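PDB 3EYT: thioredoxin domain-containing protein from Silicibacter pomeroyi, which is of uncharacterised function but, as a thioredoxin-fold member of the AhpC/TSA family, probably acts as an antioxidant oxidoreductase. Local coordinates for residues L121-H134 / L143-P156. Sequence-based numbering, arbitrary orientation.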
loop_
_atom_site.group_PDB
_atom_site.type_symbol
_atom_site.label_atom_id
_atom_site.label_comp_id
_atom_site.label_asym_id
_atom_site.label_seq_id
_atom_site.Cartn_x
_atom_site.Cartn_y
_atom_site.Cartn_z
ATOM N N LEU C 121 -15.400 -3.711 -19.639
ATOM C CA LEU C 121 -15.299 -5.055 -20.139
ATOM C C LEU C 121 -14.773 -4.980 -21.567
ATOM O O LEU C 121 -15.331 -4.236 -22.401
ATOM C CB LEU C 121 -16.653 -5.781 -20.022
ATOM C CG LEU C 121 -16.537 -7.320 -20.205
ATOM C CD1 LEU C 121 -17.535 -8.087 -19.438
ATOM C CD2 LEU C 121 -16.625 -7.683 -21.668
ATOM N N LEU C 122 -13.665 -5.690 -21.828
ATOM C CA LEU C 122 -13.035 -5.671 -23.153
ATOM C C LEU C 122 -13.130 -7.056 -23.752
ATOM O O LEU C 122 -12.954 -8.056 -23.041
ATOM C CB LEU C 122 -11.564 -5.276 -23.062
ATOM C CG LEU C 122 -11.037 -3.959 -22.443
ATOM C CD1 LEU C 122 -11.236 -2.818 -23.374
ATOM C CD2 LEU C 122 -11.581 -3.625 -21.054
ATOM N N LEU C 123 -13.404 -7.117 -25.053
ATOM C CA LEU C 123 -13.486 -8.367 -25.797
ATOM C C LEU C 123 -12.496 -8.366 -26.932
ATOM O O LEU C 123 -12.547 -7.486 -27.813
ATOM C CB LEU C 123 -14.868 -8.576 -26.439
ATOM C CG LEU C 123 -16.081 -9.151 -25.725
ATOM C CD1 LEU C 123 -17.014 -9.690 -26.832
ATOM C CD2 LEU C 123 -15.735 -10.244 -24.720
ATOM N N ILE C 124 -11.630 -9.372 -26.916
ATOM C CA ILE C 124 -10.579 -9.556 -27.895
ATOM C C ILE C 124 -10.846 -10.829 -28.698
ATOM O O ILE C 124 -11.084 -11.904 -28.133
ATOM C CB ILE C 124 -9.195 -9.611 -27.213
ATOM C CG1 ILE C 124 -8.881 -8.251 -26.547
ATOM C CG2 ILE C 124 -8.073 -9.983 -28.209
ATOM C CD1 ILE C 124 -7.738 -8.344 -25.558
ATOM N N ASP C 125 -10.804 -10.701 -30.016
ATOM C CA ASP C 125 -11.130 -11.826 -30.889
ATOM C C ASP C 125 -9.989 -12.844 -30.954
ATOM O O ASP C 125 -8.924 -12.604 -30.417
ATOM C CB ASP C 125 -11.600 -11.342 -32.269
ATOM C CG ASP C 125 -10.493 -10.705 -33.112
ATOM O OD1 ASP C 125 -9.279 -10.877 -32.832
ATOM O OD2 ASP C 125 -10.859 -10.035 -34.111
ATOM N N LYS C 126 -10.221 -13.979 -31.618
ATOM C CA LYS C 126 -9.207 -15.050 -31.768
ATOM C C LYS C 126 -7.908 -14.583 -32.432
ATOM O O LYS C 126 -6.862 -15.220 -32.297
ATOM C CB LYS C 126 -9.779 -16.190 -32.609
ATOM C CG LYS C 126 -10.987 -16.821 -32.041
ATOM C CD LYS C 126 -11.320 -18.065 -32.844
ATOM C CE LYS C 126 -12.675 -18.524 -32.449
ATOM N NZ LYS C 126 -13.101 -19.696 -33.241
ATOM N N ALA C 127 -7.981 -13.484 -33.173
ATOM C CA ALA C 127 -6.803 -12.955 -33.865
ATOM C C ALA C 127 -6.027 -11.915 -33.049
ATOM O O ALA C 127 -5.030 -11.396 -33.531
ATOM C CB ALA C 127 -7.197 -12.395 -35.239
ATOM N N GLY C 128 -6.491 -11.601 -31.832
ATOM C CA GLY C 128 -5.817 -10.634 -30.966
ATOM C C GLY C 128 -6.291 -9.202 -31.130
ATOM O O GLY C 128 -5.706 -8.269 -30.557
ATOM N N ASP C 129 -7.357 -8.997 -31.893
ATOM C CA ASP C 129 -7.900 -7.647 -32.061
ATOM C C ASP C 129 -8.987 -7.317 -31.058
ATOM O O ASP C 129 -9.847 -8.156 -30.748
ATOM C CB ASP C 129 -8.463 -7.453 -33.480
ATOM C CG ASP C 129 -7.369 -7.460 -34.553
ATOM O OD1 ASP C 129 -6.211 -7.036 -34.281
ATOM O OD2 ASP C 129 -7.684 -7.903 -35.673
ATOM N N LEU C 130 -8.962 -6.076 -30.573
ATOM C CA LEU C 130 -10.039 -5.559 -29.742
ATOM C C LEU C 130 -11.316 -5.374 -30.566
ATOM O O LEU C 130 -11.295 -4.731 -31.622
ATOM C CB LEU C 130 -9.627 -4.237 -29.096
ATOM C CG LEU C 130 -10.653 -3.623 -28.144
ATOM C CD1 LEU C 130 -10.831 -4.473 -26.890
ATOM C CD2 LEU C 130 -10.203 -2.232 -27.759
ATOM N N ARG C 131 -12.429 -5.909 -30.072
ATOM C CA ARG C 131 -13.671 -5.919 -30.826
ATOM C C ARG C 131 -14.841 -5.310 -30.061
ATOM O O ARG C 131 -15.833 -4.926 -30.664
ATOM C CB ARG C 131 -14.012 -7.352 -31.249
ATOM C CG ARG C 131 -12.975 -7.973 -32.158
ATOM C CD ARG C 131 -13.057 -7.387 -33.579
ATOM N NE ARG C 131 -14.319 -7.781 -34.216
ATOM C CZ ARG C 131 -14.518 -8.953 -34.814
ATOM N NH1 ARG C 131 -13.548 -9.850 -34.875
ATOM N NH2 ARG C 131 -15.687 -9.230 -35.367
ATOM N N ALA C 132 -14.755 -5.264 -28.733
ATOM C CA ALA C 132 -15.751 -4.522 -27.970
ATOM C C ALA C 132 -15.098 -3.964 -26.730
ATOM O O ALA C 132 -14.134 -4.528 -26.224
ATOM C CB ALA C 132 -16.963 -5.391 -27.589
ATOM N N HIS C 133 -15.655 -2.868 -26.237
ATOM C CA HIS C 133 -15.092 -2.164 -25.095
ATOM C C HIS C 133 -16.273 -1.477 -24.410
ATOM O O HIS C 133 -16.755 -0.441 -24.871
ATOM C CB HIS C 133 -14.034 -1.177 -25.582
ATOM C CG HIS C 133 -13.371 -0.395 -24.486
ATOM N ND1 HIS C 133 -12.313 0.445 -24.725
ATOM C CD2 HIS C 133 -13.615 -0.318 -23.154
ATOM C CE1 HIS C 133 -11.924 1.011 -23.594
ATOM N NE2 HIS C 133 -12.701 0.570 -22.622
ATOM N N HIS C 134 -16.750 -2.084 -23.325
ATOM C CA HIS C 134 -17.949 -1.621 -22.615
ATOM C C HIS C 134 -17.574 -0.994 -21.303
ATOM O O HIS C 134 -16.816 -1.575 -20.546
ATOM C CB HIS C 134 -18.886 -2.780 -22.318
ATOM C CG HIS C 134 -19.355 -3.498 -23.543
ATOM N ND1 HIS C 134 -20.198 -2.923 -24.468
ATOM C CD2 HIS C 134 -19.100 -4.749 -23.997
ATOM C CE1 HIS C 134 -20.444 -3.786 -25.439
ATOM N NE2 HIS C 134 -19.802 -4.909 -25.169
ATOM N N LEU C 143 -23.881 -9.149 -24.720
ATOM C CA LEU C 143 -22.520 -9.674 -24.523
ATOM C C LEU C 143 -22.385 -11.138 -24.956
ATOM O O LEU C 143 -21.385 -11.522 -25.582
ATOM C CB LEU C 143 -22.063 -9.527 -23.062
ATOM C CG LEU C 143 -20.641 -10.023 -22.754
ATOM C CD1 LEU C 143 -19.591 -9.220 -23.563
ATOM C CD2 LEU C 143 -20.314 -9.979 -21.242
ATOM N N GLY C 144 -23.373 -11.964 -24.602
ATOM C CA GLY C 144 -23.396 -13.364 -25.040
ATOM C C GLY C 144 -23.438 -13.461 -26.565
ATOM O O GLY C 144 -22.745 -14.290 -27.159
ATOM N N ALA C 145 -24.220 -12.580 -27.199
ATOM C CA ALA C 145 -24.264 -12.492 -28.659
ATOM C C ALA C 145 -22.874 -12.113 -29.246
ATOM O O ALA C 145 -22.390 -12.741 -30.212
ATOM C CB ALA C 145 -25.348 -11.499 -29.104
ATOM N N GLU C 146 -22.212 -11.123 -28.647
ATOM C CA GLU C 146 -20.883 -10.714 -29.141
ATOM C C GLU C 146 -19.857 -11.825 -28.992
ATOM O O GLU C 146 -19.063 -12.062 -29.933
ATOM C CB GLU C 146 -20.355 -9.447 -28.454
ATOM C CG GLU C 146 -21.262 -8.222 -28.537
ATOM C CD GLU C 146 -20.755 -7.059 -27.660
ATOM O OE1 GLU C 146 -20.164 -7.291 -26.565
ATOM O OE2 GLU C 146 -20.961 -5.905 -28.077
ATOM N N ILE C 147 -19.883 -12.529 -27.854
ATOM C CA ILE C 147 -18.953 -13.655 -27.629
ATOM C C ILE C 147 -19.180 -14.791 -28.651
ATOM O O ILE C 147 -18.218 -15.344 -29.226
ATOM C CB ILE C 147 -19.023 -14.160 -26.163
ATOM C CG1 ILE C 147 -18.415 -13.129 -25.199
ATOM C CG2 ILE C 147 -18.298 -15.488 -25.974
ATOM C CD1 ILE C 147 -18.805 -13.391 -23.719
ATOM N N ALA C 148 -20.442 -15.111 -28.907
ATOM C CA ALA C 148 -20.771 -16.117 -29.937
ATOM C C ALA C 148 -20.284 -15.722 -31.322
ATOM O O ALA C 148 -19.783 -16.551 -32.056
ATOM C CB ALA C 148 -22.270 -16.381 -29.972
ATOM N N THR C 149 -20.439 -14.460 -31.683
ATOM C CA THR C 149 -19.994 -13.977 -32.987
ATOM C C THR C 149 -18.488 -14.203 -33.159
ATOM O O THR C 149 -18.030 -14.693 -34.209
ATOM C CB THR C 149 -20.347 -12.481 -33.174
ATOM O OG1 THR C 149 -21.767 -12.326 -33.062
ATOM C CG2 THR C 149 -19.848 -11.941 -34.554
ATOM N N LEU C 150 -17.744 -13.861 -32.117
ATOM C CA LEU C 150 -16.290 -14.025 -32.082
ATOM C C LEU C 150 -15.887 -15.503 -32.082
ATOM O O LEU C 150 -14.930 -15.905 -32.784
ATOM C CB LEU C 150 -15.703 -13.284 -30.869
ATOM C CG LEU C 150 -15.878 -11.761 -30.854
ATOM C CD1 LEU C 150 -15.070 -11.116 -29.718
ATOM C CD2 LEU C 150 -15.432 -11.194 -32.198
ATOM N N LEU C 151 -16.618 -16.316 -31.318
ATOM C CA LEU C 151 -16.411 -17.767 -31.330
ATOM C C LEU C 151 -16.757 -18.381 -32.688
ATOM O O LEU C 151 -16.176 -19.400 -33.073
ATOM C CB LEU C 151 -17.228 -18.463 -30.237
ATOM C CG LEU C 151 -16.768 -18.247 -28.797
ATOM C CD1 LEU C 151 -17.723 -18.970 -27.865
ATOM C CD2 LEU C 151 -15.329 -18.752 -28.611
ATOM N N GLY C 152 -17.676 -17.747 -33.413
ATOM C CA GLY C 152 -18.083 -18.208 -34.751
ATOM C C GLY C 152 -17.034 -18.014 -35.839
ATOM O O GLY C 152 -17.106 -18.642 -36.899
ATOM N N GLU C 153 -16.060 -17.146 -35.575
ATOM C CA GLU C 153 -15.014 -16.805 -36.537
ATOM C C GLU C 153 -13.933 -17.886 -36.616
ATOM O O GLU C 153 -13.655 -18.581 -35.635
ATOM C CB GLU C 153 -14.396 -15.446 -36.192
ATOM C CG GLU C 153 -15.371 -14.294 -36.351
ATOM C CD GLU C 153 -14.781 -12.905 -36.074
ATOM O OE1 GLU C 153 -13.711 -12.764 -35.417
ATOM O OE2 GLU C 153 -15.421 -11.929 -36.529
ATOM N N ALA C 154 -13.326 -18.006 -37.792
ATOM C CA ALA C 154 -12.320 -19.025 -38.069
ATOM C C ALA C 154 -11.075 -18.727 -37.267
ATOM O O ALA C 154 -10.735 -17.554 -37.053
ATOM C CB ALA C 154 -11.987 -19.056 -39.543
ATOM N N ALA C 155 -10.412 -19.793 -36.816
ATOM C CA ALA C 155 -9.148 -19.704 -36.089
ATOM C C ALA C 155 -8.088 -19.028 -36.970
ATOM O O ALA C 155 -8.185 -19.085 -38.193
ATOM C CB ALA C 155 -8.688 -21.095 -35.684
ATOM N N PRO C 156 -7.093 -18.361 -36.356
ATOM C CA PRO C 156 -5.980 -17.799 -37.136
ATOM C C PRO C 156 -4.859 -18.829 -37.340
ATOM O O PRO C 156 -4.950 -19.942 -36.810
ATOM C CB PRO C 156 -5.482 -16.660 -36.245
ATOM C CG PRO C 156 -5.727 -17.177 -34.853
ATOM C CD PRO C 156 -6.971 -18.045 -34.919
HETATM O O HOH W 1 -12.800 -14.430 -33.115
#
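Helix 143-151 lies over the hairpin, bringing its Leu150 against Leu123, its axis 9.8 Å from that of strand 121-124 and 19° from parallel to it, and nearly antiparallel to strand 129-134. Leucine suits the seam because its two methyls can touch different neighbours: CD1 of Leu123 rests against CB of Glu146 (3.7 Å) and CD1 of Leu150, while its CD2 turns to Ile147 CG1; Leu121 and Leu143 meet tip to tip. Arg131 and Ala132 both face Leu123 in a classic beta bulge, and both their N-H groups bond to Leu123 O. The hairpin and C-terminal helix belong to the thioredoxin fold, in which this helix shares one side of the sheet with helix 41-57, whose Leu50 and Val54 also touch Leu143.

Near the turn, Arg131 bends at chi2 and chi3, setting its guanidinium with Leu150 CD2 against one face, toward its rim. It grips Glu153 end-on, NH1 to OE1 and NH2 to OE2 (both 3.0 Å), the two planes 29° apart. NH1 also meets the anti lone pair of Asp125 OD2 at 2.8 Å, setting a positive charge between two carboxylates. A methionine in place of Arg131 would probably leave Asp125 and Glu153, whose OD2 and OE1 lie 4.2 Å apart, to repel each other without a shared counter-charge. A water joins Lys126 N to Leu150 O and Glu153 OE1. The extended chain of Lys126 carries NZ to Glu153 O (2.7 Å) and Leu151 O, tying the turn to carbonyls at and just beyond the last turn of the helix. Toward the other end, His134 NE2 donates an almost straight bond (169°) to the syn lone pair of Glu146 OE1.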